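PDB 3KH8: MaoC-like dehydratase, which probably catalyses the hydration of enoyl-CoA thioesters or the reverse dehydration, as a hot-dog-fold lyase related to the MFE-2 hydratase 2 enzymes. Local coordinates for residues Y223-I234 and F244-C253. Numbering follows the deposited sequence.
Sequences YRLSGDYNSLHI and FKQPILHGLC
H250 is the bump that fills the main hollow: its imidazole slides between the rings of Y223 and H233, which cover opposite faces. H233 stacks face to face, centroids 3.8 Å apart and planes 25° off parallel, while Y223 comes edge-on, its CD2 3.3 Å from H250 CG. At the rim, H250 NE2 gives an almost straight bond to D228 O (3.0 Å, 163°), the acceptor lying in the ring plane. With CG anti to the carbonyl carbon (chi1 -60°), the ring reaches into this slot from the N-cap of helix 251-266. H233 is fixed by ND1, which donates to I248 O at 2.7 Å; that oxygen lies in the imidazole plane.

C253 CB sits over one face of Y223 in a CH-pi contact, 3.6 Å from the ring centroid, and a water joins Y223 OH to L252 O. Further along, P247 CB nestles against L232 O (3.5 Å), a buried carbonyl without a hydrogen-bond partner, and the L232 methyls meet I248 CD1 and the F244 ring.

The run G227-H233 closely resembles, without fully matching, the hydratase 2 signature that lines the active site in relatives, so it probably borders the catalytic pocket. The pairing sets the last residue of helix 219-223, and the loop with 3-10 turns leading to helix 236-241, against the start of the long hot-dog helix 251-266; A220 packs on H233 and H250.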
ATOM      1  N   TYR A 223       3.739  -4.687   2.192  1.00 11.60           N
ATOM      2  CA  TYR A 223       4.490  -4.270   3.385  1.00 11.11           C
ATOM      3  C   TYR A 223       5.818  -3.577   3.057  1.00 11.00           C
ATOM      4  O   TYR A 223       6.199  -2.617   3.731  1.00 10.70           O
ATOM      5  CB  TYR A 223       4.711  -5.430   4.371  1.00 10.98           C
ATOM      6  CG  TYR A 223       5.460  -4.965   5.599  1.00 10.66           C
ATOM      7  CD1 TYR A 223       4.800  -4.292   6.625  1.00  9.61           C
ATOM      8  CD2 TYR A 223       6.838  -5.146   5.708  1.00 10.11           C
ATOM      9  CE1 TYR A 223       5.490  -3.830   7.737  1.00 11.15           C
ATOM     10  CE2 TYR A 223       7.539  -4.679   6.820  1.00 11.33           C
ATOM     11  CZ  TYR A 223       6.855  -4.030   7.828  1.00 10.57           C
ATOM     12  OH  TYR A 223       7.530  -3.568   8.923  1.00 13.32           O
ATOM     13  N   ARG A 224       6.515  -4.047   2.025  1.00 11.22           N
ATOM     14  CA  ARG A 224       7.818  -3.471   1.647  1.00 11.44           C
ATOM     15  C   ARG A 224       7.756  -1.975   1.305  1.00 11.47           C
ATOM     16  O   ARG A 224       8.773  -1.269   1.359  1.00 11.36           O
ATOM     17  CB  ARG A 224       8.469  -4.265   0.508  1.00 11.42           C
ATOM     18  CG  ARG A 224       7.754  -4.215  -0.841  1.00 11.93           C
ATOM     19  CD  ARG A 224       8.217  -5.369  -1.736  1.00 12.68           C
ATOM     20  NE  ARG A 224       9.638  -5.270  -2.085  1.00 12.56           N
ATOM     21  CZ  ARG A 224      10.118  -4.540  -3.089  1.00 12.86           C
ATOM     22  NH1 ARG A 224       9.293  -3.842  -3.866  1.00 11.51           N
ATOM     23  NH2 ARG A 224      11.429  -4.515  -3.326  1.00 11.89           N
ATOM     24  N   LEU A 225       6.558  -1.497   0.973  1.00 11.33           N
ATOM     25  CA  LEU A 225       6.364  -0.108   0.565  1.00 11.54           C
ATOM     26  C   LEU A 225       6.502   0.866   1.736  1.00 11.67           C
ATOM     27  O   LEU A 225       6.529   2.080   1.541  1.00 11.98           O
ATOM     28  CB  LEU A 225       5.024   0.065  -0.175  1.00 11.48           C
ATOM     29  CG  LEU A 225       4.818  -0.858  -1.392  1.00 12.01           C
ATOM     30  CD1 LEU A 225       3.501  -0.594  -2.118  1.00 12.13           C
ATOM     31  CD2 LEU A 225       5.975  -0.759  -2.360  1.00 10.87           C
ATOM     32  N   SER A 226       6.608   0.324   2.947  1.00 12.01           N
ATOM     33  CA  SER A 226       6.857   1.129   4.139  1.00 12.20           C
ATOM     34  C   SER A 226       8.350   1.330   4.430  1.00 12.65           C
ATOM     35  O   SER A 226       8.708   1.975   5.418  1.00 13.06           O
ATOM     36  CB  SER A 226       6.128   0.537   5.354  1.00 12.17           C
ATOM     37  OG  SER A 226       4.727   0.738   5.241  1.00 11.70           O
ATOM     38  N   GLY A 227       9.220   0.778   3.583  1.00 12.91           N
ATOM     39  CA  GLY A 227      10.646   1.092   3.670  1.00 13.15           C
ATOM     40  C   GLY A 227      11.666  -0.011   3.465  1.00 13.47           C
ATOM     41  O   GLY A 227      12.821   0.279   3.137  1.00 13.35           O
ATOM     42  N   ASP A 228      11.263  -1.267   3.669  1.00 13.49           N
ATOM     43  CA  ASP A 228      12.194  -2.397   3.560  1.00 13.68           C
ATOM     44  C   ASP A 228      12.037  -3.148   2.236  1.00 13.53           C
ATOM     45  O   ASP A 228      11.209  -4.053   2.114  1.00 13.03           O
ATOM     46  CB  ASP A 228      12.057  -3.344   4.764  1.00 13.64           C
ATOM     47  CG  ASP A 228      13.103  -4.460   4.769  1.00 14.51           C
ATOM     48  OD1 ASP A 228      13.874  -4.591   3.791  1.00 14.91           O
ATOM     49  OD2 ASP A 228      13.152  -5.217   5.762  1.00 14.50           O
ATOM     50  N   TYR A 229      12.873  -2.776   1.266  1.00 13.70           N
ATOM     51  CA  TYR A 229      12.781  -3.285  -0.103  1.00 14.29           C
ATOM     52  C   TYR A 229      13.717  -4.466  -0.394  1.00 14.67           C
ATOM     53  O   TYR A 229      13.879  -4.869  -1.551  1.00 14.68           O
ATOM     54  CB  TYR A 229      12.983  -2.138  -1.114  1.00 14.05           C
ATOM     55  CG  TYR A 229      11.879  -1.099  -1.065  1.00 14.16           C
ATOM     56  CD1 TYR A 229      10.808  -1.149  -1.960  1.00 14.32           C
ATOM     57  CD2 TYR A 229      11.891  -0.078  -0.111  1.00 14.00           C
ATOM     58  CE1 TYR A 229       9.785  -0.199  -1.909  1.00 13.79           C
ATOM     59  CE2 TYR A 229      10.876   0.864  -0.050  1.00 13.36           C
ATOM     60  CZ  TYR A 229       9.828   0.800  -0.951  1.00 13.20           C
ATOM     61  OH  TYR A 229       8.821   1.739  -0.889  1.00 13.23           O
ATOM     62  N   ASN A 230      14.299  -5.030   0.664  1.00 15.42           N
ATOM     63  CA  ASN A 230      15.103  -6.257   0.587  1.00 16.25           C
ATOM     64  C   ASN A 230      14.514  -7.288  -0.377  1.00 16.78           C
ATOM     65  O   ASN A 230      13.358  -7.706  -0.229  1.00 16.49           O
ATOM     66  CB  ASN A 230      15.252  -6.864   1.994  1.00 16.42           C
ATOM     67  CG  ASN A 230      16.343  -7.933   2.078  1.00 17.02           C
ATOM     68  OD1 ASN A 230      16.754  -8.518   1.073  1.00 17.85           O
ATOM     69  ND2 ASN A 230      16.811  -8.190   3.295  1.00 17.58           N
ATOM     70  N   SER A 231      15.318  -7.699  -1.358  1.00 17.42           N
ATOM     71  CA  SER A 231      14.896  -8.661  -2.382  1.00 18.31           C
ATOM     72  C   SER A 231      14.508 -10.027  -1.810  1.00 18.63           C
ATOM     73  O   SER A 231      13.783 -10.786  -2.451  1.00 18.51           O
ATOM     74  CB  SER A 231      15.986  -8.830  -3.449  1.00 18.38           C
ATOM     75  OG  SER A 231      17.197  -9.281  -2.865  1.00 19.96           O
ATOM     76  N   LEU A 232      14.982 -10.321  -0.601  1.00 19.32           N
ATOM     77  CA  LEU A 232      14.659 -11.561   0.107  1.00 20.17           C
ATOM     78  C   LEU A 232      13.145 -11.781   0.227  1.00 20.43           C
ATOM     79  O   LEU A 232      12.672 -12.920   0.210  1.00 20.65           O
ATOM     80  CB  LEU A 232      15.320 -11.560   1.498  1.00 20.33           C
ATOM     81  CG  LEU A 232      15.113 -12.750   2.452  1.00 21.43           C
ATOM     82  CD1 LEU A 232      15.678 -14.042   1.876  1.00 21.95           C
ATOM     83  CD2 LEU A 232      15.709 -12.466   3.825  1.00 21.82           C
ATOM     84  N   HIS A 233      12.389 -10.691   0.319  1.00 20.45           N
ATOM     85  CA  HIS A 233      10.949 -10.782   0.562  1.00 20.86           C
ATOM     86  C   HIS A 233      10.079 -10.767  -0.701  1.00 21.50           C
ATOM     87  O   HIS A 233       8.849 -10.825  -0.614  1.00 21.22           O
ATOM     88  CB  HIS A 233      10.513  -9.686   1.543  1.00 20.45           C
ATOM     89  CG  HIS A 233      11.348  -9.634   2.784  1.00 20.08           C
ATOM     90  ND1 HIS A 233      11.407 -10.676   3.685  1.00 19.12           N
ATOM     91  CD2 HIS A 233      12.177  -8.677   3.264  1.00 19.68           C
ATOM     92  CE1 HIS A 233      12.225 -10.358   4.671  1.00 19.07           C
ATOM     93  NE2 HIS A 233      12.704  -9.150   4.442  1.00 19.92           N
ATOM     94  N   ILE A 234      10.710 -10.721  -1.872  1.00 22.40           N
ATOM     95  CA  ILE A 234       9.951 -10.606  -3.119  1.00 23.60           C
ATOM     96  C   ILE A 234      10.490 -11.439  -4.299  1.00 24.78           C
ATOM     97  O   ILE A 234       9.706 -12.004  -5.064  1.00 24.86           O
ATOM     98  CB  ILE A 234       9.713  -9.106  -3.499  1.00 23.42           C
ATOM     99  CG1 ILE A 234       8.736  -8.984  -4.678  1.00 23.64           C
ATOM    100  CG2 ILE A 234      11.039  -8.379  -3.739  1.00 23.22           C
ATOM    101  CD1 ILE A 234       8.042  -7.641  -4.778  1.00 22.61           C
ATOM    102  N   PHE A 244      15.304 -20.975   0.896  1.00 37.12           N
ATOM    103  CA  PHE A 244      13.844 -20.970   1.030  1.00 36.53           C
ATOM    104  C   PHE A 244      13.123 -21.415  -0.249  1.00 36.15           C
ATOM    105  O   PHE A 244      13.612 -21.191  -1.354  1.00 36.28           O
ATOM    106  CB  PHE A 244      13.339 -19.583   1.457  1.00 36.55           C
ATOM    107  CG  PHE A 244      13.945 -19.075   2.743  1.00 36.38           C
ATOM    108  CD1 PHE A 244      13.601 -19.644   3.969  1.00 36.59           C
ATOM    109  CD2 PHE A 244      14.845 -18.013   2.730  1.00 36.02           C
ATOM    110  CE1 PHE A 244      14.158 -19.171   5.160  1.00 36.13           C
ATOM    111  CE2 PHE A 244      15.405 -17.531   3.914  1.00 35.82           C
ATOM    112  CZ  PHE A 244      15.061 -18.112   5.131  1.00 35.97           C
ATOM    113  N   LYS A 245      11.957 -22.037  -0.084  1.00 35.51           N
ATOM    114  CA  LYS A 245      11.116 -22.469  -1.213  1.00 34.73           C
ATOM    115  C   LYS A 245      10.507 -21.280  -1.961  1.00 33.87           C
ATOM    116  O   LYS A 245      10.244 -21.353  -3.167  1.00 33.67           O
ATOM    117  CB  LYS A 245       9.997 -23.408  -0.727  1.00 35.03           C
ATOM    118  CG  LYS A 245       9.068 -22.802   0.336  1.00 35.86           C
ATOM    119  CD  LYS A 245       8.012 -23.793   0.820  1.00 37.13           C
ATOM    120  CE  LYS A 245       7.269 -23.238   2.030  1.00 37.33           C
ATOM    121  NZ  LYS A 245       6.171 -24.129   2.488  1.00 38.27           N
ATOM    122  N   GLN A 246      10.282 -20.196  -1.223  1.00 32.50           N
ATOM    123  CA  GLN A 246       9.688 -18.975  -1.751  1.00 31.21           C
ATOM    124  C   GLN A 246      10.141 -17.804  -0.869  1.00 29.65           C
ATOM    125  O   GLN A 246      10.718 -18.032   0.199  1.00 29.62           O
ATOM    126  CB  GLN A 246       8.156 -19.096  -1.793  1.00 31.57           C
ATOM    127  CG  GLN A 246       7.485 -19.343  -0.440  1.00 33.10           C
ATOM    128  CD  GLN A 246       6.011 -19.687  -0.569  1.00 35.42           C
ATOM    129  OE1 GLN A 246       5.636 -20.611  -1.293  1.00 37.37           O
ATOM    130  NE2 GLN A 246       5.168 -18.951   0.143  1.00 36.64           N
ATOM    131  N   PRO A 247       9.914 -16.552  -1.315  1.00 27.99           N
ATOM    132  CA  PRO A 247      10.266 -15.416  -0.456  1.00 26.56           C
ATOM    133  C   PRO A 247       9.602 -15.505   0.921  1.00 25.02           C
ATOM    134  O   PRO A 247       8.504 -16.047   1.043  1.00 24.98           O
ATOM    135  CB  PRO A 247       9.721 -14.215  -1.231  1.00 26.56           C
ATOM    136  CG  PRO A 247       9.777 -14.641  -2.656  1.00 27.57           C
ATOM    137  CD  PRO A 247       9.424 -16.104  -2.635  1.00 28.02           C
ATOM    138  N   ILE A 248      10.277 -14.994   1.944  1.00 23.32           N
ATOM    139  CA  ILE A 248       9.703 -14.948   3.292  1.00 21.70           C
ATOM    140  C   ILE A 248       9.083 -13.583   3.595  1.00 20.41           C
ATOM    141  O   ILE A 248       9.513 -12.564   3.050  1.00 20.20           O
ATOM    142  CB  ILE A 248      10.747 -15.317   4.382  1.00 21.74           C
ATOM    143  CG1 ILE A 248      11.888 -14.288   4.424  1.00 21.80           C
ATOM    144  CG2 ILE A 248      11.275 -16.741   4.159  1.00 21.60           C
ATOM    145  CD1 ILE A 248      12.755 -14.359   5.670  1.00 22.14           C
ATOM    146  N   LEU A 249       8.071 -13.570   4.463  1.00 18.63           N
ATOM    147  CA  LEU A 249       7.469 -12.324   4.924  1.00 17.28           C
ATOM    148  C   LEU A 249       8.435 -11.624   5.873  1.00 16.27           C
ATOM    149  O   LEU A 249       9.147 -12.286   6.625  1.00 16.25           O
ATOM    150  CB  LEU A 249       6.129 -12.598   5.625  1.00 16.76           C
ATOM    151  CG  LEU A 249       5.300 -11.420   6.158  1.00 17.04           C
ATOM    152  CD1 LEU A 249       4.800 -10.504   5.020  1.00 16.35           C
ATOM    153  CD2 LEU A 249       4.131 -11.919   7.001  1.00 15.43           C
ATOM    154  N   HIS A 250       8.465 -10.293   5.818  1.00 15.09           N
ATOM    155  CA  HIS A 250       9.279  -9.480   6.727  1.00 14.12           C
ATOM    156  C   HIS A 250       8.972  -9.858   8.165  1.00 13.60           C
ATOM    157  O   HIS A 250       7.805  -9.924   8.547  1.00 13.14           O
ATOM    158  CB  HIS A 250       8.947  -7.990   6.580  1.00 13.92           C
ATOM    159  CG  HIS A 250       9.185  -7.427   5.211  1.00 13.75           C
ATOM    160  ND1 HIS A 250       8.456  -7.812   4.106  1.00 13.38           N
ATOM    161  CD2 HIS A 250      10.028  -6.456   4.786  1.00 13.14           C
ATOM    162  CE1 HIS A 250       8.861  -7.124   3.052  1.00 12.79           C
ATOM    163  NE2 HIS A 250       9.818  -6.298   3.438  1.00 13.28           N
ATOM    164  N   GLY A 251      10.013 -10.101   8.963  1.00 13.01           N
ATOM    165  CA  GLY A 251       9.840 -10.327  10.397  1.00 12.58           C
ATOM    166  C   GLY A 251       9.103  -9.190  11.096  1.00 12.33           C
ATOM    167  O   GLY A 251       8.283  -9.425  11.987  1.00 12.07           O
ATOM    168  N   LEU A 252       9.383  -7.953  10.684  1.00 12.09           N
ATOM    169  CA  LEU A 252       8.720  -6.791  11.280  1.00 11.88           C
ATOM    170  C   LEU A 252       7.231  -6.691  10.926  1.00 12.03           C
ATOM    171  O   LEU A 252       6.458  -6.094  11.677  1.00 11.95           O
ATOM    172  CB  LEU A 252       9.457  -5.491  10.935  1.00 11.69           C
ATOM    173  CG  LEU A 252      10.765  -5.249  11.703  1.00 11.60           C
ATOM    174  CD1 LEU A 252      11.524  -4.044  11.124  1.00 11.42           C
ATOM    175  CD2 LEU A 252      10.497  -5.063  13.200  1.00 10.73           C
ATOM    176  N   CYS A 253       6.839  -7.269   9.791  1.00 12.11           N
ATOM    177  CA  CYS A 253       5.423  -7.359   9.421  1.00 12.54           C
ATOM    178  C   CYS A 253       4.698  -8.333  10.366  1.00 12.43           C
ATOM    179  O   CYS A 253       3.621  -8.027  10.878  1.00 12.20           O
ATOM    180  CB  CYS A 253       5.266  -7.786   7.955  1.00 12.65           C
ATOM    181  SG  CYS A 253       3.536  -7.858   7.360  1.00 13.63           S
TER
HETATM  182  O   HOH W   1       6.309  -3.456  11.262  1.00 11.88           O